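Long-range contacts in protein yesU (Bacillus subtilis, PDB 1OQ1), which is of unknown function but has a galectin-like beta-sandwich fold and belongs to a family in the concanavalin clan, whose members often bind or cleave carbohydrates: residues K23-E28 and W54-F59; I64-F69 and D214-Q219; A85-E90 and D111-H116. One frame throughout, in Å; residues are numbered along the deposited sequence.

Overall arrangement
All three contacts belong to a sandwich of two antiparallel sheets, and all are partly buried. Interactions 1 and 3 lie on the same sheet, one at an outermost strand, 26-29, the other where strands 76-86 and 112-122 meet; they do not touch, and each has exposed residues at its margin. Interaction 2 pairs two strands of the opposing sheet; it has the most buried residues and no exposed one among those that touch. It meets interaction 1 between the layers, where Phe-59 packs on Val-217 and Trp-25 and Cys-55 on Phe-215. Aromatic packing marks interaction 1, a backbone ladder interaction 2, and a water-bridged turn interaction 3, which is nested in the loop that interaction 2 closes.

Interaction 1 of 3, residues K23-E28 and W54-F59; sequences KDWRME and WCPETF
Trp-54 opens the segment 54-59 by pairing with Arg-26 in both directions. Its N donates to Arg-26 O at 2.8 Å, and Arg-26 N returns the bond to Trp-54 O at 3.0 Å, lying in the carbonyl plane on a lone pair. The indole CG of Trp-54 is anti to the carbonyl carbon (chi1 -57°), which carries the ring over the face of the sheet that also bears Arg-26, toward Glu-28. There NE1 gives a weak bond of 3.0 Å to Glu-28 OE1, which sits at the ring edge and in its plane, while the carboxylate itself is turned 70° from the indole. Glu-28 has other partners as well: OE1 is bonded to Tyr-107 OH and OE2 is salt-bridged to Arg-100, so the tryptophan N-H meets a carboxylate already held from elsewhere.

This is one antiparallel hydrogen-bonded pair joining the short outermost strand 26-29 to strand 51-54, in one of the two sheets of the galectin-like sandwich. Next along the chain, Cys-55 lays its CA over the face of Trp-25, 3.9 Å from the centroid of the five-membered ring in a CH-pi contact. The sulfur approaches the six-membered ring obliquely, at 4.8 Å from SG to its centroid. Pro-56 adds a second CH-pi contact on the same face: its CD stands 3.5 Å from Trp-25 CD1, and the two side chains cross at about a right angle. The rest of the proline ring leans on backbone, with CB 3.5 Å from Asp-24 O.

Interaction 2 of 3, residues I64-F69 and D214-Q219; sequences IVTWDF and DFAVHQ
Ile-64 and His-218 exchange two backbone hydrogen bonds, and Thr-66 and Ala-216 exchange two more. Ile-64 N donates to His-218 O at 2.8 Å and Ile-64 O accepts from His-218 N; two residues along, Thr-66 N reaches Ala-216 O at 3.0 Å and Thr-66 O takes the N-H of Ala-216. All are nearly straight, the last three at 169° or better. The carbonyls are shared further: Ile-64 O also receives the CA-H of Val-217, and Thr-66 O that of Phe-215. Between these pairs, Val-65 faces Val-217 in a non-hydrogen-bonded pair. Val-65 is instead hydrogen-bonded through its backbone to Leu-165 on strand 161-168.

Strands 63-73 and 209-222 thus run antiparallel, at 171° over these segments, within one layer of the galectin-like beta-sandwich. On the face shared by the two valines, Val-65 CG1 meets the edge of the Phe-215 ring in its plane, 3.6 Å from CE1; being anti to the backbone N (chi1 -176°), this methyl is the branch that reaches the ring.

Farther out, Trp-67 NE1 is bonded to Tyr-119 OH, and His-218 ND1 weakly to Gly-8 O. Water settles the polar atoms near Asp-214. One molecule links Thr-66 OG1 to Asp-214 O, 2.7 Å from each. A second donates to both Asp-68 OD2, at 2.6 Å, and Asp-214 OD2, bridging carboxylate oxygens 4.3 Å apart. The repulsion expected between these like charges is probably eased by that water and by Arg-162, which forms a salt bridge with Asp-68 OD1.

Interaction 3 of 3, residues A85-E90 and D111-H116; sequences AGIRGE and DINALH
Ile-87 turns CG1 anti to its carbonyl carbon (chi1 -67°) and continues extended to CD1, a course that lays the ethyl branch along the backbone of Asp-111: CG1 is 3.3 Å from Asp-111 C, and CD1 packs on Asp-111 CA. Asn-113 has its own CG likewise beside the backbone N at chi1 -76°, and its side chain crosses that of Ile-87 at about a right angle, ND2 coming 3.6 Å from Ile-87 CA. Both ends of that amide have partners. OD1 accepts the N-H of Arg-139, while ND2 donates to a water 3.1 Å away that in turn donates to Gly-86 O; a second water makes only weak bonds, to ND2 and to Ile-87 O.

The backbone pairing is the end of an antiparallel ladder, where strand 76-86 runs out against the start of strand 112-122 in a sheet of the galectin-like sandwich. Ala-85 and Asn-113 form a hydrogen-bonded pair, and Asn-113 N meets Ala-85 O at 2.8 Å, nearly along the C=O axis. Gly-86 and Ile-112 follow as a non-hydrogen-bonded pair, their CA atoms 4.1 Å apart. The next bond meets its acceptor differently: Ile-87 N reaches Asp-111 O at 3.0 Å from above the carbonyl plane rather than on a lone pair, as strand 76-86 gives way to a type I turn closed by Gly-89 N on Gly-86 O. Glu-90 reinforces that turn, its OE1 accepting from Arg-88 N at 2.8 Å on the syn side of the carboxylate, somewhat out of its plane, while its O accepts from Gly-86 N.

Interaction 1 of 3, residues K23-E28 and W54-F59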
# COMPACT_ATOMS: atom_id res chain seq x y z
N LYS A 23 9.43 15.04 2.89
CA LYS A 23 9.11 16.46 2.97
C LYS A 23 7.68 16.84 2.56
O LYS A 23 6.95 17.44 3.35
CB LYS A 23 10.10 17.25 2.11
CG LYS A 23 9.80 18.74 2.03
CD LYS A 23 10.76 19.45 1.09
CE LYS A 23 10.44 20.94 0.98
NZ LYS A 23 9.06 21.17 0.47
N ASP A 24 7.29 16.49 1.34
CA ASP A 24 5.97 16.82 0.84
C ASP A 24 4.92 15.71 0.92
O ASP A 24 3.90 15.78 0.24
CB ASP A 24 6.06 17.32 -0.60
CG ASP A 24 6.73 18.68 -0.72
OD1 ASP A 24 6.19 19.65 -0.15
OD2 ASP A 24 7.78 18.77 -1.38
N TRP A 25 5.17 14.69 1.73
CA TRP A 25 4.21 13.61 1.86
C TRP A 25 3.03 14.10 2.69
O TRP A 25 3.18 15.00 3.51
CB TRP A 25 4.85 12.39 2.52
CG TRP A 25 5.73 11.61 1.59
CD1 TRP A 25 6.62 12.12 0.69
CD2 TRP A 25 5.81 10.19 1.46
NE1 TRP A 25 7.24 11.11 0.00
CE2 TRP A 25 6.76 9.91 0.46
CE3 TRP A 25 5.16 9.12 2.09
CZ2 TRP A 25 7.08 8.60 0.07
CZ3 TRP A 25 5.48 7.82 1.71
CH2 TRP A 25 6.43 7.57 0.70
N ARG A 26 1.85 13.52 2.48
CA ARG A 26 0.67 13.93 3.22
C ARG A 26 0.19 12.88 4.20
O ARG A 26 -0.21 11.78 3.81
CB ARG A 26 -0.46 14.30 2.27
CG ARG A 26 -0.20 15.55 1.45
CD ARG A 26 -1.51 16.19 1.01
NE ARG A 26 -1.29 17.38 0.19
CZ ARG A 26 -2.26 18.19 -0.22
NH1 ARG A 26 -3.52 17.93 0.10
NH2 ARG A 26 -1.97 19.25 -0.97
N MSE A 27 0.23 13.23 5.48
CA MSE A 27 -0.21 12.35 6.55
C MSE A 27 -1.66 12.62 6.90
O MSE A 27 -2.02 13.73 7.29
CB MSE A 27 0.68 12.56 7.79
CG MSE A 27 0.24 11.80 9.03
SE MSE A 27 0.28 9.87 8.85
CE MSE A 27 2.19 9.58 9.06
N GLU A 28 -2.51 11.60 6.76
CA GLU A 28 -3.93 11.73 7.07
C GLU A 28 -4.23 10.80 8.24
O GLU A 28 -4.33 9.58 8.07
CB GLU A 28 -4.78 11.37 5.85
CG GLU A 28 -4.45 12.22 4.62
CD GLU A 28 -5.26 11.86 3.38
OE1 GLU A 28 -5.85 10.76 3.32
OE2 GLU A 28 -5.29 12.68 2.44
N TRP A 54 0.49 9.44 2.41
CA TRP A 54 0.65 9.48 0.96
C TRP A 54 1.91 10.10 0.36
O TRP A 54 2.39 11.13 0.82
CB TRP A 54 -0.51 10.23 0.31
CG TRP A 54 -1.87 9.71 0.58
CD1 TRP A 54 -2.73 10.12 1.57
CD2 TRP A 54 -2.56 8.69 -0.15
NE1 TRP A 54 -3.91 9.42 1.49
CE2 TRP A 54 -3.83 8.54 0.44
CE3 TRP A 54 -2.23 7.90 -1.25
CZ2 TRP A 54 -4.78 7.62 -0.03
CZ3 TRP A 54 -3.16 6.98 -1.73
CH2 TRP A 54 -4.42 6.85 -1.12
N CYS A 55 2.40 9.46 -0.70
CA CYS A 55 3.52 9.99 -1.47
C CYS A 55 2.78 11.01 -2.35
O CYS A 55 1.69 10.73 -2.84
CB CYS A 55 4.13 8.87 -2.32
SG CYS A 55 5.30 9.44 -3.59
N PRO A 56 3.37 12.19 -2.57
CA PRO A 56 2.67 13.19 -3.39
C PRO A 56 2.66 13.00 -4.91
O PRO A 56 1.86 13.63 -5.60
CB PRO A 56 3.36 14.49 -2.99
CG PRO A 56 4.79 14.05 -2.84
CD PRO A 56 4.65 12.72 -2.08
N GLU A 57 3.54 12.14 -5.41
CA GLU A 57 3.66 11.92 -6.85
C GLU A 57 2.56 11.08 -7.50
O GLU A 57 2.13 10.07 -6.95
CB GLU A 57 5.01 11.25 -7.16
CG GLU A 57 6.20 11.98 -6.58
CD GLU A 57 6.40 13.33 -7.23
OE1 GLU A 57 6.99 14.22 -6.58
OE2 GLU A 57 5.99 13.49 -8.40
N THR A 58 2.12 11.51 -8.67
CA THR A 58 1.12 10.74 -9.40
C THR A 58 1.92 9.78 -10.27
O THR A 58 2.75 10.20 -11.07
CB THR A 58 0.27 11.63 -10.34
OG1 THR A 58 -0.53 12.53 -9.56
CG2 THR A 58 -0.66 10.76 -11.19
N PHE A 59 1.68 8.48 -10.09
CA PHE A 59 2.39 7.50 -10.89
C PHE A 59 1.52 7.01 -12.03
O PHE A 59 0.29 6.97 -11.92
CB PHE A 59 2.84 6.33 -10.02
CG PHE A 59 3.80 6.72 -8.93
CD1 PHE A 59 3.37 6.88 -7.62
CD2 PHE A 59 5.14 6.99 -9.23
CE1 PHE A 59 4.25 7.28 -6.62
CE2 PHE A 59 6.02 7.40 -8.24
CZ PHE A 59 5.58 7.54 -6.93

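Interaction 2 of 3, residues I64-F69 and D214-Q219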
# COMPACT_ATOMS: atom_id res chain seq x y z
N ILE A 64 5.98 -1.23 -11.54
CA ILE A 64 6.35 -2.25 -10.57
C ILE A 64 6.80 -1.45 -9.34
O ILE A 64 7.73 -0.65 -9.42
CB ILE A 64 7.49 -3.14 -11.09
CG1 ILE A 64 7.00 -3.93 -12.31
CG2 ILE A 64 7.94 -4.10 -9.99
CD1 ILE A 64 8.02 -4.88 -12.90
N VAL A 65 6.11 -1.67 -8.23
CA VAL A 65 6.38 -0.97 -6.98
C VAL A 65 7.09 -1.87 -5.98
O VAL A 65 6.62 -2.98 -5.70
CB VAL A 65 5.05 -0.47 -6.35
CG1 VAL A 65 5.33 0.35 -5.09
CG2 VAL A 65 4.27 0.36 -7.36
N THR A 66 8.20 -1.39 -5.44
CA THR A 66 8.98 -2.16 -4.48
C THR A 66 9.34 -1.36 -3.24
O THR A 66 9.46 -0.12 -3.29
CB THR A 66 10.29 -2.68 -5.12
OG1 THR A 66 11.03 -1.58 -5.66
CG2 THR A 66 9.98 -3.69 -6.22
N TRP A 67 9.50 -2.06 -2.13
CA TRP A 67 9.89 -1.44 -0.87
C TRP A 67 10.30 -2.51 0.14
O TRP A 67 9.90 -3.67 0.02
CB TRP A 67 8.76 -0.56 -0.32
CG TRP A 67 7.55 -1.28 0.26
CD1 TRP A 67 7.28 -1.50 1.58
CD2 TRP A 67 6.43 -1.80 -0.47
NE1 TRP A 67 6.06 -2.13 1.72
CE2 TRP A 67 5.52 -2.32 0.47
CE3 TRP A 67 6.11 -1.87 -1.84
CZ2 TRP A 67 4.30 -2.91 0.10
CZ3 TRP A 67 4.90 -2.46 -2.21
CH2 TRP A 67 4.01 -2.97 -1.25
N ASP A 68 11.13 -2.11 1.10
CA ASP A 68 11.57 -3.00 2.17
C ASP A 68 10.63 -2.76 3.35
O ASP A 68 10.35 -1.61 3.69
CB ASP A 68 13.01 -2.67 2.57
CG ASP A 68 14.04 -3.35 1.68
OD1 ASP A 68 13.68 -3.78 0.56
OD2 ASP A 68 15.21 -3.45 2.10
N PHE A 69 10.16 -3.85 3.95
CA PHE A 69 9.21 -3.79 5.07
C PHE A 69 9.67 -4.60 6.28
O PHE A 69 10.09 -5.75 6.13
CB PHE A 69 7.85 -4.33 4.60
CG PHE A 69 6.84 -4.47 5.70
CD1 PHE A 69 6.23 -3.34 6.25
CD2 PHE A 69 6.46 -5.73 6.16
CE1 PHE A 69 5.27 -3.48 7.25
CE2 PHE A 69 5.50 -5.87 7.16
CZ PHE A 69 4.90 -4.74 7.71
N ASP A 214 13.78 2.12 1.12
CA ASP A 214 13.93 2.01 -0.33
C ASP A 214 12.66 1.78 -1.14
O ASP A 214 12.49 0.72 -1.76
CB ASP A 214 14.94 0.91 -0.66
CG ASP A 214 16.27 1.10 0.05
OD1 ASP A 214 16.68 2.27 0.25
OD2 ASP A 214 16.92 0.09 0.39
N PHE A 215 11.79 2.78 -1.14
CA PHE A 215 10.53 2.74 -1.88
C PHE A 215 10.83 3.18 -3.32
O PHE A 215 11.29 4.30 -3.55
CB PHE A 215 9.55 3.69 -1.19
CG PHE A 215 8.31 3.99 -1.99
CD1 PHE A 215 7.58 2.97 -2.60
CD2 PHE A 215 7.83 5.29 -2.08
CE1 PHE A 215 6.41 3.24 -3.29
CE2 PHE A 215 6.65 5.58 -2.77
CZ PHE A 215 5.94 4.55 -3.38
N ALA A 216 10.56 2.31 -4.28
CA ALA A 216 10.84 2.64 -5.68
C ALA A 216 9.73 2.23 -6.63
O ALA A 216 8.97 1.31 -6.35
CB ALA A 216 12.15 1.99 -6.11
N VAL A 217 9.66 2.93 -7.76
CA VAL A 217 8.67 2.65 -8.80
C VAL A 217 9.39 2.58 -10.15
O VAL A 217 10.06 3.53 -10.55
CB VAL A 217 7.58 3.76 -8.87
CG1 VAL A 217 6.54 3.40 -9.92
CG2 VAL A 217 6.93 3.94 -7.51
N HIS A 218 9.26 1.45 -10.83
CA HIS A 218 9.87 1.25 -12.14
C HIS A 218 8.78 0.98 -13.17
O HIS A 218 7.67 0.60 -12.83
CB HIS A 218 10.83 0.05 -12.12
CG HIS A 218 12.08 0.27 -11.32
ND1 HIS A 218 13.29 0.55 -11.91
CD2 HIS A 218 12.30 0.22 -9.99
CE1 HIS A 218 14.21 0.67 -10.96
NE2 HIS A 218 13.64 0.47 -9.79
N GLN A 219 9.11 1.19 -14.44
CA GLN A 219 8.17 0.92 -15.52
C GLN A 219 8.00 -0.60 -15.57
O GLN A 219 8.96 -1.34 -15.37
CB GLN A 219 8.74 1.38 -16.86
CG GLN A 219 8.66 2.87 -17.13
CD GLN A 219 7.26 3.31 -17.50
OE1 GLN A 219 6.59 2.67 -18.31
NE2 GLN A 219 6.81 4.41 -16.91
O HOH W 1 12.87 -1.01 -3.80
O HOH W 2 16.66 -2.60 0.08

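Interaction 3 of 3, residues A85-E90 and D111-H116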
# COMPACT_ATOMS: atom_id res chain seq x y z
N ALA A 85 -7.11 8.15 -7.02
CA ALA A 85 -7.48 9.44 -7.59
C ALA A 85 -8.95 9.72 -7.33
O ALA A 85 -9.69 8.84 -6.88
CB ALA A 85 -7.21 9.45 -9.09
N GLY A 86 -9.39 10.94 -7.58
CA GLY A 86 -10.79 11.27 -7.36
C GLY A 86 -11.66 10.42 -8.27
O GLY A 86 -11.21 9.96 -9.31
N ILE A 87 -12.92 10.23 -7.89
CA ILE A 87 -13.84 9.43 -8.70
C ILE A 87 -14.03 10.03 -10.09
O ILE A 87 -14.40 9.32 -11.03
CB ILE A 87 -15.21 9.28 -8.00
CG1 ILE A 87 -15.04 8.44 -6.73
CG2 ILE A 87 -16.21 8.63 -8.94
CD1 ILE A 87 -16.33 8.22 -5.97
N ARG A 88 -13.77 11.32 -10.23
CA ARG A 88 -13.90 11.98 -11.52
C ARG A 88 -12.54 12.23 -12.15
O ARG A 88 -12.41 13.02 -13.09
CB ARG A 88 -14.66 13.30 -11.38
CG ARG A 88 -16.09 13.15 -10.90
CD ARG A 88 -16.80 14.49 -10.87
NE ARG A 88 -18.18 14.38 -10.42
CZ ARG A 88 -19.03 15.40 -10.35
NH1 ARG A 88 -18.63 16.62 -10.70
NH2 ARG A 88 -20.27 15.21 -9.92
N GLY A 89 -11.52 11.56 -11.63
CA GLY A 89 -10.18 11.73 -12.16
C GLY A 89 -9.39 12.86 -11.55
O GLY A 89 -8.31 13.20 -12.03
N GLU A 90 -9.91 13.47 -10.49
CA GLU A 90 -9.21 14.57 -9.84
C GLU A 90 -7.95 14.11 -9.13
O GLU A 90 -7.84 12.95 -8.70
CB GLU A 90 -10.11 15.28 -8.82
CG GLU A 90 -11.47 15.69 -9.34
CD GLU A 90 -12.56 14.69 -9.00
OE1 GLU A 90 -12.34 13.48 -9.19
OE2 GLU A 90 -13.63 15.12 -8.53
N ASP A 111 -15.13 9.78 -1.96
CA ASP A 111 -15.17 10.31 -3.32
C ASP A 111 -13.89 10.03 -4.11
O ASP A 111 -13.52 10.79 -4.99
CB ASP A 111 -15.46 11.82 -3.31
CG ASP A 111 -14.42 12.63 -2.55
OD1 ASP A 111 -13.37 12.07 -2.17
OD2 ASP A 111 -14.66 13.84 -2.34
N ILE A 112 -13.23 8.92 -3.78
CA ILE A 112 -12.02 8.54 -4.50
C ILE A 112 -12.10 7.08 -4.92
O ILE A 112 -12.94 6.33 -4.42
CB ILE A 112 -10.74 8.68 -3.63
CG1 ILE A 112 -10.80 7.70 -2.45
CG2 ILE A 112 -10.60 10.12 -3.13
CD1 ILE A 112 -9.50 7.61 -1.66
N ASN A 113 -11.25 6.70 -5.87
CA ASN A 113 -11.16 5.33 -6.33
C ASN A 113 -9.73 4.92 -6.03
O ASN A 113 -8.84 5.77 -6.01
CB ASN A 113 -11.38 5.21 -7.84
CG ASN A 113 -12.83 5.34 -8.23
OD1 ASN A 113 -13.72 4.87 -7.52
ND2 ASN A 113 -13.08 5.96 -9.37
N ALA A 114 -9.51 3.63 -5.81
CA ALA A 114 -8.17 3.15 -5.53
C ALA A 114 -8.16 1.66 -5.28
O ALA A 114 -9.18 1.08 -4.90
CB ALA A 114 -7.59 3.86 -4.30
N LEU A 115 -7.01 1.05 -5.51
CA LEU A 115 -6.82 -0.36 -5.23
C LEU A 115 -6.07 -0.34 -3.90
O LEU A 115 -5.24 0.54 -3.67
CB LEU A 115 -5.97 -1.02 -6.32
CG LEU A 115 -6.70 -1.25 -7.65
CD1 LEU A 115 -5.72 -1.56 -8.76
CD2 LEU A 115 -7.69 -2.39 -7.46
N HIS A 116 -6.38 -1.27 -3.00
CA HIS A 116 -5.68 -1.32 -1.72
C HIS A 116 -5.41 -2.76 -1.33
O HIS A 116 -6.31 -3.60 -1.32
CB HIS A 116 -6.42 -0.56 -0.60
CG HIS A 116 -7.91 -0.58 -0.69
ND1 HIS A 116 -8.71 -0.85 0.41
CD2 HIS A 116 -8.76 -0.28 -1.70
CE1 HIS A 116 -9.98 -0.71 0.07
NE2 HIS A 116 -10.04 -0.36 -1.20
O HOH W 3 -10.51 7.47 -10.28
O HOH W 4 -12.28 6.82 -12.05